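Local coordinates for NLP/P60 family protein (Bacillus cereus ATCC 10987, PDB 3H41), which probably cleaves gamma-D-glutamyl-L-lysine bonds in murein peptides as an NlpC/P60 cysteine peptidase, releasing the dipeptide L-Ala-gamma-D-Glu, at residues A[16-21]-A[60-65]; A[80-85]-A[98-103]; A[12-17]-A[35-40]; A[41-46]-A[203-208]. All blocks are in the same frame, centred on the assembly; numbering follows the deposited sequence.

Interaction 1: A[16-21]-A[60-65]. With ALA (alanine), chain B.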
loop_
_atom_site.group_PDB
_atom_site.type_symbol
_atom_site.label_atom_id
_atom_site.label_comp_id
_atom_site.label_asym_id
_atom_site.label_seq_id
_atom_site.Cartn_x
_atom_site.Cartn_y
_atom_site.Cartn_z
ATOM N N ALA A 16 -1.808 5.412 -7.487
ATOM C CA ALA A 16 -2.733 5.018 -8.559
ATOM C C ALA A 16 -3.643 3.894 -8.081
ATOM O O ALA A 16 -3.197 2.922 -7.503
ATOM C CB ALA A 16 -1.996 4.568 -9.805
ATOM N N THR A 17 -4.922 4.013 -8.421
ATOM C CA THR A 17 -5.913 3.014 -8.076
ATOM C C THR A 17 -6.176 2.189 -9.325
ATOM O O THR A 17 -6.430 2.752 -10.397
ATOM C CB THR A 17 -7.168 3.744 -7.617
ATOM O OG1 THR A 17 -6.825 4.523 -6.460
ATOM C CG2 THR A 17 -8.283 2.752 -7.245
ATOM N N LEU A 18 -6.050 0.870 -9.175
ATOM C CA LEU A 18 -6.260 -0.058 -10.252
ATOM C C LEU A 18 -7.660 -0.694 -10.162
ATOM O O LEU A 18 -8.096 -1.154 -9.099
ATOM C CB LEU A 18 -5.187 -1.144 -10.225
ATOM C CG LEU A 18 -3.844 -0.716 -10.872
ATOM C CD1 LEU A 18 -3.144 0.343 -10.045
ATOM C CD2 LEU A 18 -2.981 -1.980 -11.029
ATOM N N TRP A 19 -8.323 -0.733 -11.302
ATOM C CA TRP A 19 -9.746 -1.143 -11.422
ATOM C C TRP A 19 -9.828 -2.540 -12.041
ATOM O O TRP A 19 -8.939 -2.921 -12.795
ATOM C CB TRP A 19 -10.534 -0.115 -12.269
ATOM C CG TRP A 19 -10.624 1.202 -11.556
ATOM C CD1 TRP A 19 -9.598 2.074 -11.372
ATOM C CD2 TRP A 19 -11.747 1.758 -10.835
ATOM N NE1 TRP A 19 -9.995 3.133 -10.621
ATOM C CE2 TRP A 19 -11.313 2.982 -10.279
ATOM C CE3 TRP A 19 -13.084 1.373 -10.649
ATOM C CZ2 TRP A 19 -12.158 3.817 -9.514
ATOM C CZ3 TRP A 19 -13.908 2.177 -9.886
ATOM C CH2 TRP A 19 -13.453 3.403 -9.342
ATOM N N THR A 20 -10.895 -3.281 -11.733
ATOM C CA THR A 20 -11.100 -4.596 -12.297
ATOM C C THR A 20 -11.514 -4.498 -13.761
ATOM O O THR A 20 -11.439 -5.464 -14.468
ATOM C CB THR A 20 -12.198 -5.368 -11.543
ATOM O OG1 THR A 20 -13.406 -4.583 -11.545
ATOM C CG2 THR A 20 -11.736 -5.656 -10.109
ATOM N N ALA A 21 -11.956 -3.335 -14.221
ATOM C CA ALA A 21 -12.280 -3.139 -15.630
ATOM C C ALA A 21 -11.980 -1.707 -15.926
ATOM O O ALA A 21 -12.044 -0.890 -15.015
ATOM C CB ALA A 21 -13.779 -3.437 -15.909
ATOM N N LEU A 60 -12.365 -2.648 -7.698
ATOM C CA LEU A 60 -10.940 -2.356 -7.499
ATOM C C LEU A 60 -10.059 -3.582 -7.285
ATOM O O LEU A 60 -10.487 -4.618 -6.776
ATOM C CB LEU A 60 -10.757 -1.439 -6.292
ATOM C CG LEU A 60 -11.510 -0.106 -6.286
ATOM C CD1 LEU A 60 -11.151 0.772 -5.035
ATOM C CD2 LEU A 60 -11.340 0.690 -7.603
ATOM N N GLU A 61 -8.791 -3.406 -7.633
ATOM C CA GLU A 61 -7.789 -4.448 -7.523
ATOM C C GLU A 61 -6.773 -4.137 -6.452
ATOM O O GLU A 61 -6.563 -4.937 -5.557
ATOM C CB GLU A 61 -7.076 -4.592 -8.864
ATOM C CG GLU A 61 -7.951 -5.146 -9.973
ATOM C CD GLU A 61 -8.189 -6.647 -9.856
ATOM O OE1 GLU A 61 -7.995 -7.247 -8.761
ATOM O OE2 GLU A 61 -8.580 -7.234 -10.886
ATOM N N THR A 62 -6.119 -2.981 -6.574
ATOM C CA THR A 62 -5.057 -2.606 -5.662
ATOM C C THR A 62 -4.720 -1.134 -5.871
ATOM O O THR A 62 -5.359 -0.455 -6.651
ATOM C CB THR A 62 -3.790 -3.474 -5.845
ATOM O OG1 THR A 62 -2.866 -3.231 -4.758
ATOM C CG2 THR A 62 -3.138 -3.209 -7.213
ATOM N N GLN A 63 -3.738 -0.644 -5.149
ATOM C CA GLN A 63 -3.185 0.657 -5.454
ATOM C C GLN A 63 -1.687 0.528 -5.530
ATOM O O GLN A 63 -1.114 -0.331 -4.846
ATOM C CB GLN A 63 -3.555 1.675 -4.378
ATOM C CG GLN A 63 -5.060 2.094 -4.350
ATOM C CD GLN A 63 -5.329 3.092 -3.248
ATOM O OE1 GLN A 63 -4.769 2.973 -2.140
ATOM N NE2 GLN A 63 -6.142 4.115 -3.544
ATOM N N ALA A 64 -1.056 1.364 -6.364
ATOM C CA ALA A 64 0.401 1.356 -6.538
ATOM C C ALA A 64 0.916 2.747 -6.268
ATOM O O ALA A 64 0.280 3.735 -6.674
ATOM C CB ALA A 64 0.775 0.904 -7.949
ATOM N N LEU A 65 2.050 2.838 -5.579
ATOM C CA LEU A 65 2.588 4.151 -5.195
ATOM C C LEU A 65 3.502 4.809 -6.242
ATOM O O LEU A 65 4.148 4.123 -7.037
ATOM C CB LEU A 65 3.370 4.049 -3.886
ATOM C CG LEU A 65 2.654 3.449 -2.659
ATOM C CD1 LEU A 65 3.556 3.474 -1.392
ATOM C CD2 LEU A 65 1.308 4.149 -2.427
HETATM N N ALA B . -7.208 -6.971 -3.884
HETATM C CA ALA B . -8.024 -6.353 -2.747
HETATM C C ALA B . -8.582 -7.442 -1.838
HETATM O O ALA B . -8.823 -8.571 -2.288
HETATM C CB ALA B . -9.181 -5.523 -3.296
#
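Leu60 CD2 sits over one face of the Trp19 indole. It lies 3.4 Å from the centroid of the six-membered ring, 9° off the normal, a CH-pi contact. Trp79 meets the same indole edge-to-face, and Trp53 and Leu54 of helix 48-56 touch it. The Gln63 amide is the other flat group. Its NE2 donates to Thr17 OG1 at 3.0 Å, and the hydroxyl lies in the amide plane. The Gln63 chain is extended beyond CG (chi2 180°), which carries the amide alongside Thr17. Gln63 OE1 accepts from Thr209 N.

Strands 16-19 and 60-65 form a two-stranded antiparallel sheet. Ala16 N donates to Ala64 O at 2.8 Å, and Ala64 N returns a bond to Ala16 O at 2.9 Å. Glu61 and Thr62 form a classic beta bulge opposite Leu18: Glu61 N donates to Leu18 O at 2.8 Å and Leu18 N to Thr62 O at 2.9 Å. Glu61 O accepts a hydrogen bond from N of the bound alanine at 2.7 Å. This carbonyl and Asp234 hold the N-terminal end of the L-Ala-gamma-D-Glu product. The Glu61 side chain bends at chi2 (-76°), bringing OE2 to 3.6 Å from Thr20 CG2, while OE1 forms a salt bridge with Arg91.

Interaction 2: A[80-85]-A[98-103]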
loop_
_atom_site.group_PDB
_atom_site.type_symbol
_atom_site.label_atom_id
_atom_site.label_comp_id
_atom_site.label_asym_id
_atom_site.label_seq_id
_atom_site.Cartn_x
_atom_site.Cartn_y
_atom_site.Cartn_z
ATOM N N VAL A 80 -5.022 1.579 -19.443
ATOM C CA VAL A 80 -4.094 0.467 -19.620
ATOM C C VAL A 80 -4.308 -0.577 -18.554
ATOM O O VAL A 80 -4.710 -0.257 -17.432
ATOM C CB VAL A 80 -2.606 0.905 -19.608
ATOM C CG1 VAL A 80 -2.250 1.529 -20.966
ATOM C CG2 VAL A 80 -2.269 1.891 -18.437
ATOM N N LYS A 81 -3.995 -1.825 -18.899
ATOM C CA LYS A 81 -3.938 -2.898 -17.957
ATOM C C LYS A 81 -2.463 -3.075 -17.659
ATOM O O LYS A 81 -1.643 -3.026 -18.591
ATOM C CB LYS A 81 -4.566 -4.171 -18.518
ATOM C CG LYS A 81 -4.742 -5.243 -17.446
ATOM C CD LYS A 81 -5.302 -6.537 -17.995
ATOM C CE LYS A 81 -5.372 -7.551 -16.869
ATOM N NZ LYS A 81 -5.838 -8.863 -17.364
ATOM N N VAL A 82 -2.140 -3.190 -16.363
ATOM C CA VAL A 82 -0.756 -3.239 -15.865
ATOM C C VAL A 82 -0.607 -4.356 -14.858
ATOM O O VAL A 82 -1.596 -4.836 -14.296
ATOM C CB VAL A 82 -0.278 -1.864 -15.281
ATOM C CG1 VAL A 82 -0.536 -0.740 -16.255
ATOM C CG2 VAL A 82 -0.960 -1.513 -13.943
ATOM N N LEU A 83 0.617 -4.840 -14.711
ATOM C CA LEU A 83 0.983 -5.732 -13.627
ATOM C C LEU A 83 1.926 -4.973 -12.681
ATOM O O LEU A 83 3.017 -4.537 -13.084
ATOM C CB LEU A 83 1.679 -7.006 -14.154
ATOM C CG LEU A 83 0.929 -7.719 -15.280
ATOM C CD1 LEU A 83 1.746 -8.945 -15.776
ATOM C CD2 LEU A 83 -0.483 -8.116 -14.820
ATOM N N VAL A 84 1.508 -4.834 -11.424
ATOM C CA VAL A 84 2.264 -4.086 -10.438
ATOM C C VAL A 84 3.341 -4.949 -9.824
ATOM O O VAL A 84 3.076 -5.951 -9.145
ATOM C CB VAL A 84 1.353 -3.508 -9.310
ATOM C CG1 VAL A 84 2.218 -2.694 -8.282
ATOM C CG2 VAL A 84 0.176 -2.637 -9.904
ATOM N N HIS A 85 4.581 -4.567 -10.058
ATOM C CA HIS A 85 5.693 -5.348 -9.543
ATOM C C HIS A 85 5.724 -5.122 -8.029
ATOM O O HIS A 85 5.464 -4.006 -7.536
ATOM C CB HIS A 85 7.025 -4.853 -10.125
ATOM C CG HIS A 85 7.153 -4.994 -11.618
ATOM N ND1 HIS A 85 8.366 -4.869 -12.272
ATOM C CD2 HIS A 85 6.238 -5.258 -12.578
ATOM C CE1 HIS A 85 8.185 -5.052 -13.569
ATOM N NE2 HIS A 85 6.900 -5.268 -13.786
ATOM N N GLY A 98 -4.424 -5.026 -12.966
ATOM C CA GLY A 98 -5.582 -4.164 -12.946
ATOM C C GLY A 98 -5.487 -3.034 -13.941
ATOM O O GLY A 98 -4.478 -2.846 -14.553
ATOM N N TRP A 99 -6.565 -2.275 -14.057
ATOM C CA TRP A 99 -6.700 -1.211 -15.046
ATOM C C TRP A 99 -6.582 0.161 -14.404
ATOM O O TRP A 99 -7.131 0.418 -13.310
ATOM C CB TRP A 99 -8.053 -1.336 -15.760
ATOM C CG TRP A 99 -8.188 -2.560 -16.589
ATOM C CD1 TRP A 99 -8.604 -3.793 -16.187
ATOM C CD2 TRP A 99 -7.950 -2.656 -18.007
ATOM N NE1 TRP A 99 -8.589 -4.666 -17.267
ATOM C CE2 TRP A 99 -8.203 -3.987 -18.391
ATOM C CE3 TRP A 99 -7.521 -1.745 -18.972
ATOM C CZ2 TRP A 99 -8.063 -4.430 -19.709
ATOM C CZ3 TRP A 99 -7.375 -2.188 -20.290
ATOM C CH2 TRP A 99 -7.646 -3.513 -20.642
HETATM N N MSE A 100 -5.847 1.038 -15.077
HETATM C CA MSE A 100 -5.600 2.389 -14.602
HETATM C C MSE A 100 -5.484 3.377 -15.780
HETATM O O MSE A 100 -5.204 2.961 -16.911
HETATM C CB MSE A 100 -4.338 2.407 -13.739
HETATM C CG MSE A 100 -3.052 1.977 -14.463
HETATM SE SE MSE A 100 -1.482 2.244 -13.321
HETATM C CE MSE A 100 -1.537 4.122 -13.330
ATOM N N PRO A 101 -5.705 4.683 -15.533
ATOM C CA PRO A 101 -5.501 5.644 -16.641
ATOM C C PRO A 101 -4.067 5.726 -17.071
ATOM O O PRO A 101 -3.177 5.848 -16.230
ATOM C CB PRO A 101 -5.943 6.977 -16.049
ATOM C CG PRO A 101 -6.895 6.598 -14.927
ATOM C CD PRO A 101 -6.321 5.339 -14.365
ATOM N N GLU A 102 -3.843 5.664 -18.376
ATOM C CA GLU A 102 -2.485 5.797 -18.921
ATOM C C GLU A 102 -1.788 7.082 -18.481
ATOM O O GLU A 102 -0.566 7.113 -18.320
ATOM C CB GLU A 102 -2.496 5.708 -20.452
ATOM C CG GLU A 102 -1.076 5.477 -20.975
ATOM C CD GLU A 102 -1.040 5.029 -22.430
ATOM O OE1 GLU A 102 -1.875 5.523 -23.211
ATOM O OE2 GLU A 102 -0.175 4.192 -22.773
ATOM N N LYS A 103 -2.558 8.139 -18.295
ATOM C CA LYS A 103 -2.010 9.417 -17.899
ATOM C C LYS A 103 -1.415 9.452 -16.503
ATOM O O LYS A 103 -0.764 10.443 -16.158
ATOM C CB LYS A 103 -3.047 10.537 -18.019
ATOM C CG LYS A 103 -4.262 10.414 -17.100
ATOM C CD LYS A 103 -5.299 11.467 -17.470
ATOM C CE LYS A 103 -6.475 11.487 -16.526
ATOM N NZ LYS A 103 -7.513 12.498 -16.950
#
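Lys81 and Trp99 face each other in the beta hairpin of strands 79-84 and 96-101, part of the SH3-like domain. Lys81 CB lies over the Trp99 six-membered ring, 3.5 Å from its centroid and 5° off the normal. This is a CH-pi contact made by the aliphatic root of the lysine. CG is anti to the backbone N (chi1 -170°), and the extended chain runs on past the indole, with CD near NE1.

The pair is a non-hydrogen-bonded one. It is flanked by two hydrogen-bonded pairs. Val80 N donates to Met100 O at 2.9 Å and Met100 N to Val80 O at 2.9 Å. Val82 and Gly98 exchange a second pair of bonds. Val80, Val82 and Met100, a selenomethionine, turn to the sheet face that packs on strand 15-19 and Leu105. Beyond the strand, Glu102 OE1 forms a salt bridge with Lys75. On the face of Val80 and Val82, Met100 SE lies 3.8 Å from Val82 CG2.

Interaction 3: A[12-17]-A[35-40]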
loop_
_atom_site.group_PDB
_atom_site.type_symbol
_atom_site.label_atom_id
_atom_site.label_comp_id
_atom_site.label_asym_id
_atom_site.label_seq_id
_atom_site.Cartn_x
_atom_site.Cartn_y
_atom_site.Cartn_z
ATOM N N ASP A 12 3.110 7.652 -11.732
ATOM C CA ASP A 12 3.452 9.070 -11.811
ATOM C C ASP A 12 2.559 9.904 -10.900
ATOM O O ASP A 12 2.581 11.119 -10.981
ATOM C CB ASP A 12 3.403 9.567 -13.273
ATOM C CG ASP A 12 4.073 10.946 -13.461
ATOM O OD1 ASP A 12 5.151 11.162 -12.895
ATOM O OD2 ASP A 12 3.506 11.831 -14.151
ATOM N N VAL A 13 1.806 9.243 -10.001
ATOM C CA VAL A 13 0.946 9.951 -9.065
ATOM C C VAL A 13 1.256 9.413 -7.685
ATOM O O VAL A 13 1.910 8.350 -7.527
ATOM C CB VAL A 13 -0.600 9.814 -9.434
ATOM C CG1 VAL A 13 -0.912 10.655 -10.667
ATOM C CG2 VAL A 13 -1.018 8.351 -9.627
ATOM N N SER A 14 0.813 10.129 -6.660
ATOM C CA SER A 14 1.143 9.693 -5.285
ATOM C C SER A 14 0.673 8.254 -5.060
ATOM O O SER A 14 1.433 7.405 -4.581
ATOM C CB SER A 14 0.573 10.634 -4.247
ATOM O OG SER A 14 -0.835 10.745 -4.420
ATOM N N ALA A 15 -0.558 7.974 -5.446
ATOM C CA ALA A 15 -1.020 6.605 -5.530
ATOM C C ALA A 15 -2.055 6.429 -6.655
ATOM O O ALA A 15 -2.980 7.260 -6.826
ATOM C CB ALA A 15 -1.528 6.098 -4.173
ATOM N N ALA A 16 -1.808 5.412 -7.487
ATOM C CA ALA A 16 -2.733 5.018 -8.559
ATOM C C ALA A 16 -3.643 3.894 -8.081
ATOM O O ALA A 16 -3.197 2.922 -7.503
ATOM C CB ALA A 16 -1.996 4.568 -9.805
ATOM N N THR A 17 -4.922 4.013 -8.421
ATOM C CA THR A 17 -5.913 3.014 -8.076
ATOM C C THR A 17 -6.176 2.189 -9.325
ATOM O O THR A 17 -6.430 2.752 -10.397
ATOM C CB THR A 17 -7.168 3.744 -7.617
ATOM O OG1 THR A 17 -6.825 4.523 -6.460
ATOM C CG2 THR A 17 -8.283 2.752 -7.245
ATOM N N ASN A 35 -4.170 13.175 -12.913
ATOM C CA ASN A 35 -2.769 13.350 -12.600
ATOM C C ASN A 35 -2.557 14.841 -12.499
ATOM O O ASN A 35 -2.623 15.506 -13.502
ATOM C CB ASN A 35 -1.854 12.773 -13.679
ATOM C CG ASN A 35 -0.394 12.852 -13.283
ATOM O OD1 ASN A 35 -0.046 13.598 -12.401
ATOM N ND2 ASN A 35 0.457 12.081 -13.934
ATOM N N PRO A 36 -2.328 15.367 -11.285
ATOM C CA PRO A 36 -2.237 14.658 -10.013
ATOM C C PRO A 36 -3.576 14.180 -9.451
ATOM O O PRO A 36 -4.644 14.635 -9.866
ATOM C CB PRO A 36 -1.681 15.713 -9.075
ATOM C CG PRO A 36 -2.198 17.005 -9.640
ATOM C CD PRO A 36 -2.221 16.821 -11.111
ATOM N N VAL A 37 -3.490 13.231 -8.529
ATOM C CA VAL A 37 -4.658 12.764 -7.792
ATOM C C VAL A 37 -4.991 13.699 -6.644
ATOM O O VAL A 37 -4.137 14.466 -6.207
ATOM C CB VAL A 37 -4.434 11.334 -7.230
ATOM C CG1 VAL A 37 -4.256 10.321 -8.372
ATOM C CG2 VAL A 37 -3.254 11.231 -6.232
ATOM N N ASP A 38 -6.224 13.604 -6.125
ATOM C CA ASP A 38 -6.530 14.134 -4.796
ATOM C C ASP A 38 -7.288 13.093 -3.984
ATOM O O ASP A 38 -8.516 13.020 -4.021
ATOM C CB ASP A 38 -7.309 15.445 -4.889
ATOM C CG ASP A 38 -7.518 16.095 -3.527
ATOM O OD1 ASP A 38 -7.322 15.459 -2.447
ATOM O OD2 ASP A 38 -7.897 17.259 -3.542
ATOM N N LEU A 39 -6.541 12.264 -3.275
ATOM C CA LEU A 39 -7.113 11.098 -2.621
ATOM C C LEU A 39 -7.821 11.410 -1.311
ATOM O O LEU A 39 -8.671 10.612 -0.882
ATOM C CB LEU A 39 -6.039 10.023 -2.402
ATOM C CG LEU A 39 -5.471 9.439 -3.716
ATOM C CD1 LEU A 39 -4.337 8.437 -3.496
ATOM C CD2 LEU A 39 -6.571 8.810 -4.568
ATOM N N TRP A 40 -7.474 12.515 -0.655
ATOM C CA TRP A 40 -8.279 12.980 0.480
ATOM C C TRP A 40 -9.648 13.476 -0.003
ATOM O O TRP A 40 -10.679 13.147 0.588
ATOM C CB TRP A 40 -7.577 14.052 1.324
ATOM C CG TRP A 40 -6.339 13.601 2.034
ATOM C CD1 TRP A 40 -5.128 14.178 1.947
ATOM C CD2 TRP A 40 -6.176 12.460 2.925
ATOM N NE1 TRP A 40 -4.228 13.525 2.732
ATOM C CE2 TRP A 40 -4.839 12.454 3.330
ATOM C CE3 TRP A 40 -7.029 11.469 3.416
ATOM C CZ2 TRP A 40 -4.325 11.500 4.184
ATOM C CZ3 TRP A 40 -6.524 10.520 4.301
ATOM C CH2 TRP A 40 -5.175 10.533 4.659
HETATM O O HOH W 1 1.327 13.628 -9.625
HETATM O O HOH W 2 -0.465 12.693 -7.584
#
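Val13, Val37 and Asn35 carry this contact between the loop leading into strand 15-19 and the segment that enters helix 39-45. Val13 presents CG1 to the Asn35 amide, 3.5 Å from its CG. Val13 CB meets Val37 CG1 at 3.8 Å, the two valines crossing at about a right angle. Val37 also reaches Ala15 O with CG1. Next in line, Leu39 CD1 packs on Ala15 CB at 3.7 Å, which brings the first turn of the helix into the contact. Asp38 caps that helix: its OD1 accepts from Lys41 N.

With chi1 at -175°, the Asn35 amide extends from its backbone to Asp12. Its ND2 donates to Asp12 OD2 at 3.1 Å, on the anti side and 35° out of the carboxylate plane. ND2 also bonds to Lys103 O, so the amide ties three parts of the chain. The peptide bond before Pro36 is cis. One water accepts from Ser14 N at 3.0 Å and from Val37 N at 3.2 Å. Val13 packs on Val37, and Ala15 on Leu39, by apolar contact. The water gives two donors, Ser14 N and Val37 N, a shared acceptor, so the two backbones are joined through it.

Interaction 4: A[41-46]-A[203-208]. With DGL (D-glutamic acid), chain C; ALA (alanine), chain B.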
loop_
_atom_site.group_PDB
_atom_site.type_symbol
_atom_site.label_atom_id
_atom_site.label_comp_id
_atom_site.label_asym_id
_atom_site.label_seq_id
_atom_site.Cartn_x
_atom_site.Cartn_y
_atom_site.Cartn_z
ATOM N N LYS A 41 -9.684 14.267 -1.068
ATOM C CA LYS A 41 -10.959 14.602 -1.681
ATOM C C LYS A 41 -11.759 13.367 -2.070
ATOM O O LYS A 41 -12.961 13.309 -1.810
ATOM C CB LYS A 41 -10.792 15.458 -2.921
ATOM C CG LYS A 41 -12.123 15.889 -3.514
ATOM C CD LYS A 41 -11.971 16.559 -4.892
ATOM C CE LYS A 41 -12.094 18.052 -4.849
ATOM N NZ LYS A 41 -12.561 18.545 -6.186
ATOM N N TRP A 42 -11.113 12.378 -2.683
ATOM C CA TRP A 42 -11.824 11.167 -3.089
ATOM C C TRP A 42 -12.495 10.457 -1.907
ATOM O O TRP A 42 -13.718 10.258 -1.896
ATOM C CB TRP A 42 -10.875 10.205 -3.758
ATOM C CG TRP A 42 -11.512 8.960 -4.258
ATOM C CD1 TRP A 42 -12.655 8.866 -5.008
ATOM C CD2 TRP A 42 -11.002 7.642 -4.137
ATOM N NE1 TRP A 42 -12.906 7.556 -5.317
ATOM C CE2 TRP A 42 -11.903 6.782 -4.814
ATOM C CE3 TRP A 42 -9.890 7.077 -3.477
ATOM C CZ2 TRP A 42 -11.722 5.402 -4.857
ATOM C CZ3 TRP A 42 -9.703 5.726 -3.536
ATOM C CH2 TRP A 42 -10.599 4.887 -4.227
ATOM N N THR A 43 -11.709 10.108 -0.901
ATOM C CA THR A 43 -12.229 9.316 0.217
ATOM C C THR A 43 -13.146 10.111 1.130
ATOM O O THR A 43 -14.167 9.593 1.626
ATOM C CB THR A 43 -11.090 8.693 1.064
ATOM O OG1 THR A 43 -10.186 9.711 1.484
ATOM C CG2 THR A 43 -10.367 7.634 0.272
ATOM N N LYS A 44 -12.813 11.372 1.367
ATOM C CA LYS A 44 -13.583 12.149 2.326
ATOM C C LYS A 44 -14.936 12.607 1.741
ATOM O O LYS A 44 -15.839 12.903 2.483
ATOM C CB LYS A 44 -12.756 13.325 2.880
ATOM C CG LYS A 44 -11.613 12.802 3.747
ATOM C CD LYS A 44 -10.867 13.851 4.565
ATOM C CE LYS A 44 -9.717 13.195 5.408
ATOM N NZ LYS A 44 -9.998 11.847 6.097
ATOM N N SER A 45 -15.063 12.629 0.417
ATOM C CA SER A 45 -16.296 13.017 -0.263
ATOM C C SER A 45 -17.349 11.899 -0.272
ATOM O O SER A 45 -18.529 12.166 -0.481
ATOM C CB SER A 45 -16.006 13.426 -1.708
ATOM O OG SER A 45 -15.633 12.328 -2.528
HETATM N N MSE A 46 -16.906 10.655 -0.079
HETATM C CA MSE A 46 -17.786 9.498 -0.217
HETATM C C MSE A 46 -18.588 9.167 1.041
HETATM O O MSE A 46 -18.073 9.145 2.177
HETATM C CB MSE A 46 -16.979 8.263 -0.638
HETATM C CG MSE A 46 -16.648 8.242 -2.128
HETATM SE SE MSE A 46 -15.752 6.593 -2.546
HETATM C CE MSE A 46 -13.898 6.979 -1.956
ATOM N N PRO A 203 -9.246 6.231 7.973
ATOM C CA PRO A 203 -10.387 5.491 7.417
ATOM C C PRO A 203 -10.035 4.480 6.363
ATOM O O PRO A 203 -9.171 4.715 5.502
ATOM C CB PRO A 203 -11.277 6.610 6.845
ATOM C CG PRO A 203 -10.903 7.773 7.651
ATOM C CD PRO A 203 -9.435 7.675 7.740
ATOM N N TYR A 204 -10.710 3.342 6.459
ATOM C CA TYR A 204 -10.602 2.239 5.520
ATOM C C TYR A 204 -11.053 2.600 4.124
ATOM O O TYR A 204 -11.968 3.382 3.958
ATOM C CB TYR A 204 -11.471 1.106 6.058
ATOM C CG TYR A 204 -11.547 -0.189 5.266
ATOM C CD1 TYR A 204 -12.370 -0.308 4.142
ATOM C CD2 TYR A 204 -10.866 -1.322 5.706
ATOM C CE1 TYR A 204 -12.445 -1.520 3.438
ATOM C CE2 TYR A 204 -10.977 -2.528 5.040
ATOM C CZ TYR A 204 -11.752 -2.618 3.910
ATOM O OH TYR A 204 -11.840 -3.849 3.307
ATOM N N ILE A 205 -10.399 2.039 3.115
ATOM C CA ILE A 205 -10.960 2.042 1.763
ATOM C C ILE A 205 -10.608 0.679 1.124
ATOM O O ILE A 205 -9.519 0.177 1.285
ATOM C CB ILE A 205 -10.482 3.274 0.938
ATOM C CG1 ILE A 205 -11.362 3.533 -0.318
ATOM C CG2 ILE A 205 -9.022 3.150 0.563
ATOM C CD1 ILE A 205 -12.779 3.997 0.010
ATOM N N TRP A 206 -11.550 0.097 0.402
ATOM C CA TRP A 206 -11.301 -1.132 -0.356
ATOM C C TRP A 206 -10.134 -0.942 -1.320
ATOM O O TRP A 206 -10.015 0.079 -1.974
ATOM C CB TRP A 206 -12.566 -1.545 -1.094
ATOM C CG TRP A 206 -12.550 -2.870 -1.791
ATOM C CD1 TRP A 206 -12.628 -3.069 -3.139
ATOM C CD2 TRP A 206 -12.537 -4.170 -1.195
ATOM N NE1 TRP A 206 -12.649 -4.392 -3.423
ATOM C CE2 TRP A 206 -12.622 -5.105 -2.250
ATOM C CE3 TRP A 206 -12.478 -4.635 0.120
ATOM C CZ2 TRP A 206 -12.594 -6.473 -2.036
ATOM C CZ3 TRP A 206 -12.497 -5.997 0.341
ATOM C CH2 TRP A 206 -12.575 -6.905 -0.733
ATOM N N ALA A 207 -9.281 -1.964 -1.375
ATOM C CA ALA A 207 -8.085 -1.958 -2.179
ATOM C C ALA A 207 -7.026 -0.937 -1.728
ATOM O O ALA A 207 -6.043 -0.753 -2.395
ATOM C CB ALA A 207 -8.441 -1.768 -3.744
ATOM N N GLY A 208 -7.205 -0.303 -0.575
ATOM C CA GLY A 208 -6.333 0.810 -0.171
ATOM C C GLY A 208 -4.959 0.244 0.155
ATOM O O GLY A 208 -4.857 -0.731 0.849
HETATM N N DGL C . -8.799 -7.120 -0.562
HETATM C CA DGL C . -9.433 -8.079 0.346
HETATM C C DGL C . -8.570 -9.288 0.558
HETATM O O DGL C . -9.061 -10.391 0.832
HETATM C CB DGL C . -9.739 -7.402 1.692
HETATM C CG DGL C . -10.556 -8.275 2.665
HETATM C CD DGL C . -11.762 -8.990 2.061
HETATM O OE1 DGL C . -12.887 -8.541 2.349
HETATM O OE2 DGL C . -11.627 -10.020 1.343
HETATM O OXT DGL C . -7.338 -9.179 0.518
HETATM N N ALA B . -7.208 -6.971 -3.884
HETATM C CA ALA B . -8.024 -6.353 -2.747
HETATM C C ALA B . -8.582 -7.442 -1.838
HETATM O O ALA B . -8.823 -8.571 -2.288
HETATM C CB ALA B . -9.181 -5.523 -3.296
#
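Ile205 points CG1 anti to its backbone N (chi1 -163°), and a further turn at chi2 (68°) swings CD1 toward Met46. Met46, a selenomethionine, bends at chi3 (-80°), so that its CE meets Ile205 CD1 at 3.7 Å. The two side chains cross at about a right angle. Met46 CE also lies over one face of the Trp42 ring, 3.4 Å above the plane and displaced toward the rim. Trp42 CH2 approaches Ile205 CG1 at 4.2 Å, and Thr43 CG2 is at 4.3 Å from that same atom. Ile205 packs against Trp42 and Thr43 of helix 39-45 and Met46 just after it, with Leu54 of helix 48-56 beside it. Trp42 NE1 is held by Asp29.

The loop 203-208 belongs to the NlpC/P60 catalytic domain and closes in a type II beta turn from Ile205 to Gly208, with Gly208 N bonded to Ile205 O at 3.0 Å. Trp206, in the turn, directs its ring to the ligands. The bound alanine CB and the D-glutamate N lie over one face, and Trp206 CZ3 is 3.3 Å from D-glutamate OE1. No hydrogen bond crosses between the two segments. The contact is mainly apolar, so it depends on shape fit rather than directional bonds.

Overall arrangement
From the N terminus, interaction 3 closes first, bringing the lead-in to strand 15-19 against the start of helix 39-45. Interaction 1 starts from the same stretch and closes a longer, helix-rich loop by pairing that strand with 60-65. Interaction 2 follows in series as a tight hairpin. It lies about 8 Å from interaction 1, centre to centre, and packs on it where Leu18 meets Val82 and Val84 and Ala16 meets Met100. Interaction 4 opens on helix 39-45, the helix that interaction 3 reaches. Its loop encloses interaction 2 and crosses interaction 1. It joins the N-terminal part to the catalytic domain. Interactions 1 and 4 both touch the bound alanine, and Leu60 packs against Ala207 between them.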